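Local coordinates for cell death abnormality protein 2 (Caenorhabditis elegans, PDB 3QWX), which is a CRK-family signaling adaptor, with SH2 and SH3 domains, required for cell migration and for the engulfment of cell corpses, at residues 19-24 with 39-44; 50-55 with 62-67; 135-140 with 164-169; 141-146 with 154-159. One frame throughout, in Å; residues are numbered along the deposited sequence.

Contact 1: 19-24 with 39-44; sequences MSREEA and LMRDSS. With SO4 (sulfate ion), chain B.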
# COMPACT_ATOMS: atom_id res chain seq x y z
N MET A 19 4.43 -7.11 3.00
CA MET A 19 3.81 -7.18 4.32
C MET A 19 2.89 -8.38 4.54
O MET A 19 2.08 -8.72 3.68
CB MET A 19 3.04 -5.88 4.57
CG MET A 19 2.66 -5.61 6.00
SD MET A 19 1.70 -4.10 6.08
CE MET A 19 2.98 -2.86 5.88
N SER A 20 3.01 -9.00 5.72
CA SER A 20 2.13 -10.12 6.06
C SER A 20 0.86 -9.61 6.71
O SER A 20 0.78 -8.44 7.11
CB SER A 20 2.83 -11.10 7.01
OG SER A 20 3.08 -10.50 8.27
N ARG A 21 -0.13 -10.49 6.82
CA ARG A 21 -1.34 -10.21 7.57
C ARG A 21 -0.98 -9.77 9.00
O ARG A 21 -1.54 -8.81 9.52
CB ARG A 21 -2.23 -11.44 7.61
CG ARG A 21 -3.56 -11.21 8.30
CD ARG A 21 -4.40 -12.47 8.40
NE ARG A 21 -5.61 -12.25 9.19
CZ ARG A 21 -6.84 -12.25 8.68
NH1 ARG A 21 -7.01 -12.46 7.38
NH2 ARG A 21 -7.89 -12.04 9.46
N GLU A 22 -0.05 -10.48 9.61
CA GLU A 22 0.32 -10.23 11.00
C GLU A 22 0.99 -8.87 11.18
O GLU A 22 0.74 -8.17 12.17
CB GLU A 22 1.21 -11.36 11.53
CG GLU A 22 0.47 -12.69 11.72
CD GLU A 22 0.06 -13.36 10.41
OE1 GLU A 22 0.85 -13.33 9.44
OE2 GLU A 22 -1.05 -13.95 10.37
N GLU A 23 1.85 -8.49 10.24
CA GLU A 23 2.49 -7.19 10.34
C GLU A 23 1.48 -6.06 10.14
O GLU A 23 1.48 -5.09 10.89
CB GLU A 23 3.66 -7.03 9.37
CG GLU A 23 4.44 -5.76 9.69
CD GLU A 23 5.60 -5.49 8.76
OE1 GLU A 23 5.82 -6.26 7.80
OE2 GLU A 23 6.30 -4.48 9.01
N ALA A 24 0.64 -6.20 9.12
CA ALA A 24 -0.44 -5.23 8.88
C ALA A 24 -1.34 -5.03 10.10
O ALA A 24 -1.71 -3.90 10.43
CB ALA A 24 -1.28 -5.65 7.67
N LEU A 39 -4.60 -0.12 4.39
CA LEU A 39 -3.60 -0.41 3.38
C LEU A 39 -4.01 -1.62 2.58
O LEU A 39 -4.89 -2.39 2.99
CB LEU A 39 -2.23 -0.62 4.02
CG LEU A 39 -2.07 -1.70 5.10
CD1 LEU A 39 -1.96 -3.10 4.48
CD2 LEU A 39 -0.83 -1.39 5.93
N MET A 40 -3.36 -1.80 1.44
CA MET A 40 -3.51 -3.02 0.67
C MET A 40 -2.21 -3.80 0.70
O MET A 40 -1.14 -3.23 0.92
CB MET A 40 -3.93 -2.72 -0.76
CG MET A 40 -5.44 -2.47 -0.89
SD MET A 40 -5.84 -2.11 -2.59
CE MET A 40 -5.51 -3.69 -3.38
N ARG A 41 -2.32 -5.10 0.49
CA ARG A 41 -1.18 -6.00 0.57
C ARG A 41 -1.55 -7.28 -0.16
O ARG A 41 -2.68 -7.43 -0.62
CB ARG A 41 -0.83 -6.33 2.02
CG ARG A 41 -1.97 -6.98 2.77
CD ARG A 41 -1.65 -7.25 4.23
NE ARG A 41 -2.85 -7.75 4.90
CZ ARG A 41 -3.29 -9.01 4.81
NH1 ARG A 41 -2.62 -9.88 4.09
NH2 ARG A 41 -4.40 -9.38 5.44
N ASP A 42 -0.62 -8.22 -0.23
CA ASP A 42 -0.93 -9.53 -0.79
C ASP A 42 -1.71 -10.41 0.18
O ASP A 42 -1.45 -10.41 1.39
CB ASP A 42 0.35 -10.22 -1.27
CG ASP A 42 1.04 -9.43 -2.35
OD1 ASP A 42 0.35 -9.05 -3.32
OD2 ASP A 42 2.25 -9.17 -2.24
N SER A 43 -2.68 -11.15 -0.34
CA SER A 43 -3.35 -12.18 0.44
C SER A 43 -2.50 -13.44 0.56
O SER A 43 -1.57 -13.65 -0.22
CB SER A 43 -4.70 -12.52 -0.21
OG SER A 43 -5.32 -13.61 0.44
N SER A 44 -2.83 -14.30 1.52
CA SER A 44 -2.21 -15.62 1.60
C SER A 44 -2.68 -16.47 0.41
O SER A 44 -2.07 -17.49 0.07
CB SER A 44 -2.55 -16.31 2.93
OG SER A 44 -3.94 -16.56 3.06
S SO4 B . -4.68 -13.23 4.34
O1 SO4 B . -3.39 -12.70 3.90
O2 SO4 B . -4.44 -14.41 5.17
O3 SO4 B . -5.42 -12.25 5.12
O4 SO4 B . -5.47 -13.57 3.17
O HOH W 1 1.94 -8.27 1.14
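R21 and R41 converge on one sulfate ion, the first from the start of helix 21-29 and the second from strand 37-42. R41 presents the edge of its guanidinium: NH1 donates to sulfate O1 at 2.9 Å, and NH2 reaches O3 at 3.1 Å on an almost straight path (N-H...O 177°). R21 NH1 bonds to that same O3 at 2.8 Å, so one oxygen is held by both arginines, whose planes are turned 70° apart. S43 OG donates to O4 at 2.7 Å, the backbone N of S44 serves O1 and O4, and S44 OG donates to O2, leaving no oxygen of the ion without a partner. The arrangement matches the phosphotyrosine pocket of SH2 domains. R41 is the arginine of the signature sequence on the central strand, and the sulfate, probably from the crystallisation liquor, sits where a phosphate would be expected, as in relatives. Behind the ion, R41 is held by its surroundings. Its CG lies between the backbone N and the carbonyl carbon (chi1 59°), and from there the extended chain runs under the helix start. R21 CA sits over the centre of one guanidinium face, 3.6 Å above the plane, A24 CB packs beside NE, and NE itself bonds to T52 OG1. H64 touches both arginines. Further out, S20 caps the helix, its OG accepting from E23 N at 3.1 Å. M19 SD meets L39 CD2 tip to tip at 3.7 Å, and a water links M19 O to D42 N.

Contact 2: 50-55 with 62-67; sequences SLTVRE and VCHYLI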
# COMPACT_ATOMS: atom_id res chain seq x y z
N SER A 50 -5.44 -8.25 -0.20
CA SER A 50 -6.12 -8.07 1.06
C SER A 50 -6.14 -6.60 1.38
O SER A 50 -5.15 -5.91 1.19
CB SER A 50 -5.39 -8.82 2.18
OG SER A 50 -5.73 -10.18 2.19
N LEU A 51 -7.29 -6.13 1.85
CA LEU A 51 -7.46 -4.79 2.35
C LEU A 51 -7.51 -4.90 3.87
O LEU A 51 -8.36 -5.61 4.40
CB LEU A 51 -8.78 -4.21 1.82
CG LEU A 51 -9.23 -2.83 2.29
CD1 LEU A 51 -8.30 -1.73 1.79
CD2 LEU A 51 -10.65 -2.58 1.81
N THR A 52 -6.61 -4.21 4.55
CA THR A 52 -6.56 -4.19 6.02
C THR A 52 -6.88 -2.78 6.54
O THR A 52 -6.29 -1.80 6.10
CB THR A 52 -5.16 -4.66 6.57
OG1 THR A 52 -4.85 -5.95 6.04
CG2 THR A 52 -5.16 -4.74 8.09
N VAL A 53 -7.83 -2.70 7.48
CA VAL A 53 -8.41 -1.43 7.93
C VAL A 53 -8.55 -1.35 9.46
O VAL A 53 -8.97 -2.31 10.10
CB VAL A 53 -9.83 -1.19 7.32
CG1 VAL A 53 -10.23 0.27 7.42
CG2 VAL A 53 -9.87 -1.63 5.87
N ARG A 54 -8.19 -0.21 10.04
CA ARG A 54 -8.49 0.08 11.44
C ARG A 54 -9.92 0.61 11.49
O ARG A 54 -10.21 1.69 10.95
CB ARG A 54 -7.53 1.14 11.97
CG ARG A 54 -7.81 1.63 13.39
CD ARG A 54 -7.69 0.54 14.43
NE ARG A 54 -7.68 1.11 15.78
CZ ARG A 54 -6.58 1.52 16.41
NH1 ARG A 54 -5.39 1.42 15.81
NH2 ARG A 54 -6.65 2.04 17.64
N GLU A 55 -10.83 -0.16 12.09
CA GLU A 55 -12.26 0.16 12.03
C GLU A 55 -12.85 0.48 13.39
O GLU A 55 -13.98 0.97 13.49
CB GLU A 55 -13.03 -0.98 11.35
CG GLU A 55 -12.68 -1.13 9.87
CD GLU A 55 -13.64 -1.99 9.11
OE1 GLU A 55 -14.86 -1.69 9.10
OE2 GLU A 55 -13.19 -2.98 8.50
N VAL A 62 -8.96 -4.17 14.18
CA VAL A 62 -8.43 -4.24 12.83
C VAL A 62 -9.11 -5.36 12.05
O VAL A 62 -9.16 -6.49 12.52
CB VAL A 62 -6.89 -4.39 12.84
CG1 VAL A 62 -6.35 -4.51 11.43
CG2 VAL A 62 -6.24 -3.19 13.53
N CYS A 63 -9.63 -5.04 10.86
CA CYS A 63 -10.27 -6.03 9.99
C CYS A 63 -9.54 -6.21 8.65
O CYS A 63 -8.94 -5.28 8.13
CB CYS A 63 -11.74 -5.65 9.71
SG CYS A 63 -12.72 -5.17 11.15
N HIS A 64 -9.63 -7.42 8.11
CA HIS A 64 -9.02 -7.76 6.83
C HIS A 64 -10.08 -8.25 5.85
O HIS A 64 -11.00 -8.98 6.23
CB HIS A 64 -7.99 -8.88 7.03
CG HIS A 64 -6.93 -8.55 8.04
ND1 HIS A 64 -7.11 -8.71 9.39
CD2 HIS A 64 -5.67 -8.08 7.88
CE1 HIS A 64 -6.01 -8.35 10.03
NE2 HIS A 64 -5.12 -7.97 9.13
N TYR A 65 -9.94 -7.86 4.58
CA TYR A 65 -10.89 -8.24 3.53
C TYR A 65 -10.19 -8.81 2.32
O TYR A 65 -9.28 -8.21 1.77
CB TYR A 65 -11.72 -7.03 3.10
CG TYR A 65 -12.45 -6.45 4.26
CD1 TYR A 65 -13.72 -6.91 4.61
CD2 TYR A 65 -11.87 -5.47 5.04
CE1 TYR A 65 -14.38 -6.40 5.69
CE2 TYR A 65 -12.52 -4.95 6.12
CZ TYR A 65 -13.78 -5.41 6.44
OH TYR A 65 -14.43 -4.90 7.53
N LEU A 66 -10.65 -9.98 1.89
CA LEU A 66 -10.11 -10.60 0.70
C LEU A 66 -10.74 -9.91 -0.51
O LEU A 66 -11.97 -9.84 -0.63
CB LEU A 66 -10.45 -12.09 0.70
CG LEU A 66 -9.60 -13.05 -0.12
CD1 LEU A 66 -10.44 -14.26 -0.54
CD2 LEU A 66 -8.99 -12.37 -1.32
N ILE A 67 -9.91 -9.40 -1.40
CA ILE A 67 -10.39 -8.81 -2.64
C ILE A 67 -10.16 -9.86 -3.72
O ILE A 67 -9.03 -10.10 -4.16
CB ILE A 67 -9.65 -7.50 -2.97
CG1 ILE A 67 -9.91 -6.44 -1.88
CG2 ILE A 67 -10.03 -6.98 -4.38
CD1 ILE A 67 -9.21 -5.13 -2.13
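L51 with Y65 and V53 with C63 are the hydrogen-bonded pairs of an antiparallel hairpin, its strands at 161°, with N-H...O bonds such as V53 N to C63 O at 2.9 Å. Between them T52 faces H64 in a non-hydrogen-bonded pair. The two side chains run alongside each other in the same direction; T52 OG1 is 2.9 Å from H64 CD2, while its polar partner is R41 NE. With T52 OG1 anti to the carbonyl carbon (chi1 -55°), CG2 falls anti to the backbone N and packs on V62 CG1 at 3.6 Å. On the other face, Y65 OH gives E55 OE2 a very short bond of 2.5 Å at the ring edge, the carboxylate plane turned 36° from the ring. E55 OE1 accepts from the backbone N of T105, E106 and A107, so this buried acid ties the hairpin end to that loop. L51 CB meets I67 CD1 at 4.1 Å. In this SH2 domain the hairpin fills the middle of the central sheet: strand 37-42 flanks one side and strand 82-84 the other. Helix 21-29 lies over the T52, V62 and H64 face, with H25 close to the H64 ring.

Contact 3: 135-140 with 164-169; sequences LPFEQG and GLVPAN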
# COMPACT_ATOMS: atom_id res chain seq x y z
N LEU A 135 13.38 0.87 -6.09
CA LEU A 135 12.79 2.16 -6.43
C LEU A 135 13.78 2.97 -7.25
O LEU A 135 14.77 3.47 -6.71
CB LEU A 135 12.41 2.92 -5.15
CG LEU A 135 11.87 4.34 -5.32
CD1 LEU A 135 10.52 4.34 -6.06
CD2 LEU A 135 11.76 5.06 -3.99
N PRO A 136 13.55 3.07 -8.57
CA PRO A 136 14.46 3.85 -9.42
C PRO A 136 14.37 5.32 -9.03
O PRO A 136 13.31 5.77 -8.60
CB PRO A 136 13.90 3.66 -10.83
CG PRO A 136 13.00 2.45 -10.74
CD PRO A 136 12.44 2.48 -9.35
N PHE A 137 15.46 6.05 -9.15
CA PHE A 137 15.43 7.48 -8.90
C PHE A 137 16.51 8.21 -9.68
O PHE A 137 17.44 7.60 -10.23
CB PHE A 137 15.53 7.79 -7.40
CG PHE A 137 16.75 7.24 -6.73
CD1 PHE A 137 16.72 5.98 -6.13
CD2 PHE A 137 17.92 7.98 -6.66
CE1 PHE A 137 17.84 5.47 -5.51
CE2 PHE A 137 19.05 7.47 -6.04
CZ PHE A 137 19.02 6.22 -5.46
N GLU A 138 16.38 9.53 -9.71
CA GLU A 138 17.30 10.39 -10.45
C GLU A 138 18.36 10.95 -9.50
O GLU A 138 18.16 11.01 -8.29
CB GLU A 138 16.52 11.53 -11.12
CG GLU A 138 15.56 11.07 -12.24
CD GLU A 138 14.70 12.21 -12.76
OE1 GLU A 138 15.25 13.31 -12.97
OE2 GLU A 138 13.47 12.02 -12.95
N GLN A 139 19.51 11.35 -10.04
CA GLN A 139 20.51 11.99 -9.22
C GLN A 139 19.91 13.30 -8.75
O GLN A 139 19.29 14.01 -9.54
CB GLN A 139 21.79 12.27 -10.00
CG GLN A 139 22.85 13.00 -9.18
CD GLN A 139 24.13 13.17 -9.95
OE1 GLN A 139 24.15 13.83 -10.99
NE2 GLN A 139 25.22 12.57 -9.45
N GLY A 140 20.07 13.61 -7.47
CA GLY A 140 19.52 14.83 -6.90
C GLY A 140 18.09 14.69 -6.43
O GLY A 140 17.53 15.63 -5.87
N GLY A 164 10.08 1.44 -2.46
CA GLY A 164 10.93 0.37 -2.92
C GLY A 164 12.32 0.51 -2.33
O GLY A 164 12.62 1.48 -1.65
N LEU A 165 13.18 -0.46 -2.61
CA LEU A 165 14.52 -0.50 -2.04
C LEU A 165 15.50 0.32 -2.86
O LEU A 165 15.42 0.38 -4.09
CB LEU A 165 15.02 -1.95 -1.96
CG LEU A 165 14.31 -2.92 -1.01
CD1 LEU A 165 14.88 -4.32 -1.18
CD2 LEU A 165 14.48 -2.45 0.40
N VAL A 166 16.45 0.94 -2.16
CA VAL A 166 17.46 1.77 -2.79
C VAL A 166 18.81 1.46 -2.14
O VAL A 166 18.88 1.08 -0.96
CB VAL A 166 17.13 3.28 -2.63
CG1 VAL A 166 15.77 3.61 -3.24
CG2 VAL A 166 17.16 3.70 -1.14
N PRO A 167 19.90 1.59 -2.91
CA PRO A 167 21.23 1.33 -2.33
C PRO A 167 21.63 2.45 -1.39
O PRO A 167 21.50 3.63 -1.75
CB PRO A 167 22.16 1.31 -3.55
CG PRO A 167 21.29 1.26 -4.75
CD PRO A 167 19.98 1.89 -4.35
N ALA A 168 22.11 2.11 -0.20
CA ALA A 168 22.51 3.11 0.79
C ALA A 168 23.64 4.01 0.28
O ALA A 168 23.72 5.20 0.65
CB ALA A 168 22.89 2.45 2.10
N ASN A 169 24.52 3.46 -0.56
CA ASN A 169 25.63 4.23 -1.12
C ASN A 169 25.24 5.14 -2.30
O ASN A 169 26.09 5.78 -2.92
CB ASN A 169 26.82 3.32 -1.48
CG ASN A 169 26.49 2.31 -2.58
OD1 ASN A 169 27.32 2.03 -3.45
ND2 ASN A 169 25.30 1.75 -2.52
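G164 lies against L135, and with no side chain of its own it lets L135 CB come within 3.7 Å of its CA. The next residue, L165, works through its backbone: its carbonyl O takes the N-H of L135 at 2.9 Å, nearly straight at 167°, with the donor tilted out of the carbonyl plane. V166 then turns its side chain back toward the loop. Its CG1 is 3.6 Å from both L135 O and F137 CE1. The valine crosses the phenylalanine at about a right angle, touching one corner of the ring obliquely. F137 gets there because its CG sits between the backbone N and the carbonyl carbon (chi1 57°), folding the ring inward. P167 follows, its CD at the edge of that ring, 4.3 Å from F137 CE1. Residues 135-140 end the long loop between strands 119-123 and 142-147, the RT loop and diverging turn of the protein's first SH3 domain. GLVPAN matches the end of the fourth strand and the 3-10 turn whose proline and asparagine commonly help shape the proline-rich peptide groove in SH3 relatives. The contact fastens the returning arm of the loop to edge strand 163-167. Strand 153-157 lies next to it in the sheet: A156 packs under L135 and V166, and W153 touches P167. Y170, which follows N169, touches F137, and F127 reaches P167 from the far arm of the loop.

Contact 4: 141-146 with 154-159; sequences ERLEIL and WEARNA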
# COMPACT_ATOMS: atom_id res chain seq x y z
N GLU A 141 17.48 13.52 -6.64
CA GLU A 141 16.07 13.34 -6.28
C GLU A 141 15.87 13.16 -4.78
O GLU A 141 16.60 12.40 -4.13
CB GLU A 141 15.44 12.18 -7.04
CG GLU A 141 13.93 12.02 -6.76
CD GLU A 141 13.27 10.96 -7.63
OE1 GLU A 141 13.88 10.53 -8.64
OE2 GLU A 141 12.14 10.55 -7.30
N ARG A 142 14.87 13.85 -4.23
CA ARG A 142 14.57 13.81 -2.80
C ARG A 142 13.77 12.56 -2.45
O ARG A 142 12.76 12.27 -3.07
CB ARG A 142 13.80 15.07 -2.39
CG ARG A 142 13.43 15.14 -0.91
CD ARG A 142 12.44 16.29 -0.65
NE ARG A 142 12.12 16.47 0.78
CZ ARG A 142 11.25 15.72 1.46
NH1 ARG A 142 10.63 14.70 0.88
NH2 ARG A 142 11.02 15.98 2.75
N LEU A 143 14.23 11.79 -1.47
CA LEU A 143 13.52 10.59 -1.08
C LEU A 143 13.37 10.56 0.43
O LEU A 143 14.09 11.24 1.16
CB LEU A 143 14.27 9.33 -1.53
CG LEU A 143 14.60 9.20 -3.03
CD1 LEU A 143 15.57 8.07 -3.23
CD2 LEU A 143 13.32 9.00 -3.89
N GLU A 144 12.42 9.76 0.87
CA GLU A 144 12.18 9.58 2.29
C GLU A 144 12.49 8.13 2.62
O GLU A 144 11.93 7.21 2.02
CB GLU A 144 10.73 9.93 2.63
CG GLU A 144 10.49 11.43 2.64
CD GLU A 144 9.01 11.82 2.60
OE1 GLU A 144 8.16 10.91 2.59
OE2 GLU A 144 8.71 13.03 2.57
N ILE A 145 13.40 7.94 3.56
CA ILE A 145 13.78 6.61 3.99
C ILE A 145 12.84 6.10 5.07
O ILE A 145 12.68 6.73 6.11
CB ILE A 145 15.24 6.60 4.50
CG1 ILE A 145 16.19 7.11 3.41
CG2 ILE A 145 15.65 5.22 4.97
CD1 ILE A 145 16.18 6.29 2.12
N LEU A 146 12.25 4.93 4.83
CA LEU A 146 11.26 4.35 5.73
C LEU A 146 11.83 3.21 6.56
O LEU A 146 11.27 2.85 7.60
CB LEU A 146 10.08 3.78 4.93
CG LEU A 146 8.98 4.70 4.37
CD1 LEU A 146 9.34 6.16 4.41
CD2 LEU A 146 8.60 4.25 2.99
N TRP A 154 18.01 0.17 1.64
CA TRP A 154 17.03 0.83 2.49
C TRP A 154 15.70 0.99 1.76
O TRP A 154 15.68 1.22 0.55
CB TRP A 154 17.51 2.22 2.91
CG TRP A 154 18.76 2.25 3.72
CD1 TRP A 154 19.37 1.20 4.34
CD2 TRP A 154 19.56 3.41 4.01
NE1 TRP A 154 20.50 1.63 4.99
CE2 TRP A 154 20.65 2.98 4.80
CE3 TRP A 154 19.47 4.76 3.66
CZ2 TRP A 154 21.62 3.86 5.27
CZ3 TRP A 154 20.44 5.63 4.11
CH2 TRP A 154 21.51 5.17 4.91
N GLU A 155 14.60 0.88 2.49
CA GLU A 155 13.29 1.15 1.92
C GLU A 155 13.08 2.67 1.82
O GLU A 155 13.20 3.39 2.82
CB GLU A 155 12.18 0.52 2.78
CG GLU A 155 10.77 0.68 2.19
CD GLU A 155 9.66 0.18 3.12
OE1 GLU A 155 9.91 -0.03 4.32
OE2 GLU A 155 8.52 0.02 2.64
N ALA A 156 12.76 3.14 0.61
CA ALA A 156 12.58 4.57 0.33
C ALA A 156 11.20 4.85 -0.29
O ALA A 156 10.53 3.93 -0.78
CB ALA A 156 13.66 5.06 -0.58
N ARG A 157 10.78 6.11 -0.26
CA ARG A 157 9.51 6.53 -0.82
C ARG A 157 9.74 7.79 -1.63
O ARG A 157 10.40 8.72 -1.15
CB ARG A 157 8.49 6.81 0.29
CG ARG A 157 7.10 7.14 -0.21
CD ARG A 157 6.09 7.15 0.93
NE ARG A 157 6.42 8.14 1.95
CZ ARG A 157 6.22 7.98 3.25
NH1 ARG A 157 5.68 6.86 3.74
NH2 ARG A 157 6.56 8.95 4.08
N ASN A 158 9.23 7.85 -2.84
CA ASN A 158 9.41 9.06 -3.63
C ASN A 158 8.25 10.05 -3.47
O ASN A 158 7.29 9.78 -2.72
CB ASN A 158 9.72 8.74 -5.10
CG ASN A 158 8.52 8.13 -5.84
OD1 ASN A 158 7.38 8.21 -5.39
ND2 ASN A 158 8.79 7.53 -6.98
N ALA A 159 8.34 11.19 -4.14
CA ALA A 159 7.32 12.25 -4.03
C ALA A 159 5.94 11.76 -4.44
O ALA A 159 4.92 12.26 -3.96
CB ALA A 159 7.72 13.46 -4.86
O HOH W 2 10.97 11.88 -5.24
O HOH W 3 11.70 7.87 -7.55
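The R157 guanidinium has L146 CD1 over one face, 3.7 Å above its plane and toward the rim, and E144 OE1 at its edge. NH2 carries the main bond of that salt bridge, 2.9 Å to OE1, with a weak second one from NE. The carboxylate stands almost perpendicular to the guanidinium, 86° apart, and is met on the anti side, well out of its own plane. At its other oxygen, R142 NH1 donates to E144 OE2 at 3.1 Å, edge on and within the guanidinium plane. W154 offers its ring edge to I145, whose CD1 is 3.9 Å from CE3, while K148 makes a cation-pi contact with the ring. A bend at chi3 (60°) brings the arginine back over the sheet toward E144, and its CB packs on L146 CD2 at 3.7 Å. Under these side chains runs the backbone pairing: E144 N to R157 O at 3.0 Å, R157 N to E144 O at 2.8 Å, and L146 N to E155 O at 2.7 Å. The strand directions make 135°, well short of exactly antiparallel, which fits the strong twist of an SH3 hairpin. At its E141 end, two waters join E141 OE2 to N158 ND2 and to A159 N, while E141 OE1 accepts from E138 N and N158 OD1 from T162 N. With two arginines on one carboxylate, E144 probably stays ionised, and R157 NH1, bonded to K115 O, extends the network to the chain ahead of strand 119-123.

From the N terminus, contact 1 closes first, bringing the start of helix 21-29 onto strand 37-42; contact 2 follows in series with the hairpin of the next two strands. The two touch directly through R41, which reaches S50 and T52, so together they tie helix 21-29 to three successive strands of the SH2 sheet. The chain then enters the first SH3 domain, where contact 3 closes a larger loop from 135-140 to 164-169, and contact 4 falls within that span. Contacts 3 and 4 meet where strands 153-157 and 163-167 pair. None of the contacts cross. Across the domains, contacts 1 and 4 come nearest, about 7 Å between closest atoms, without touching.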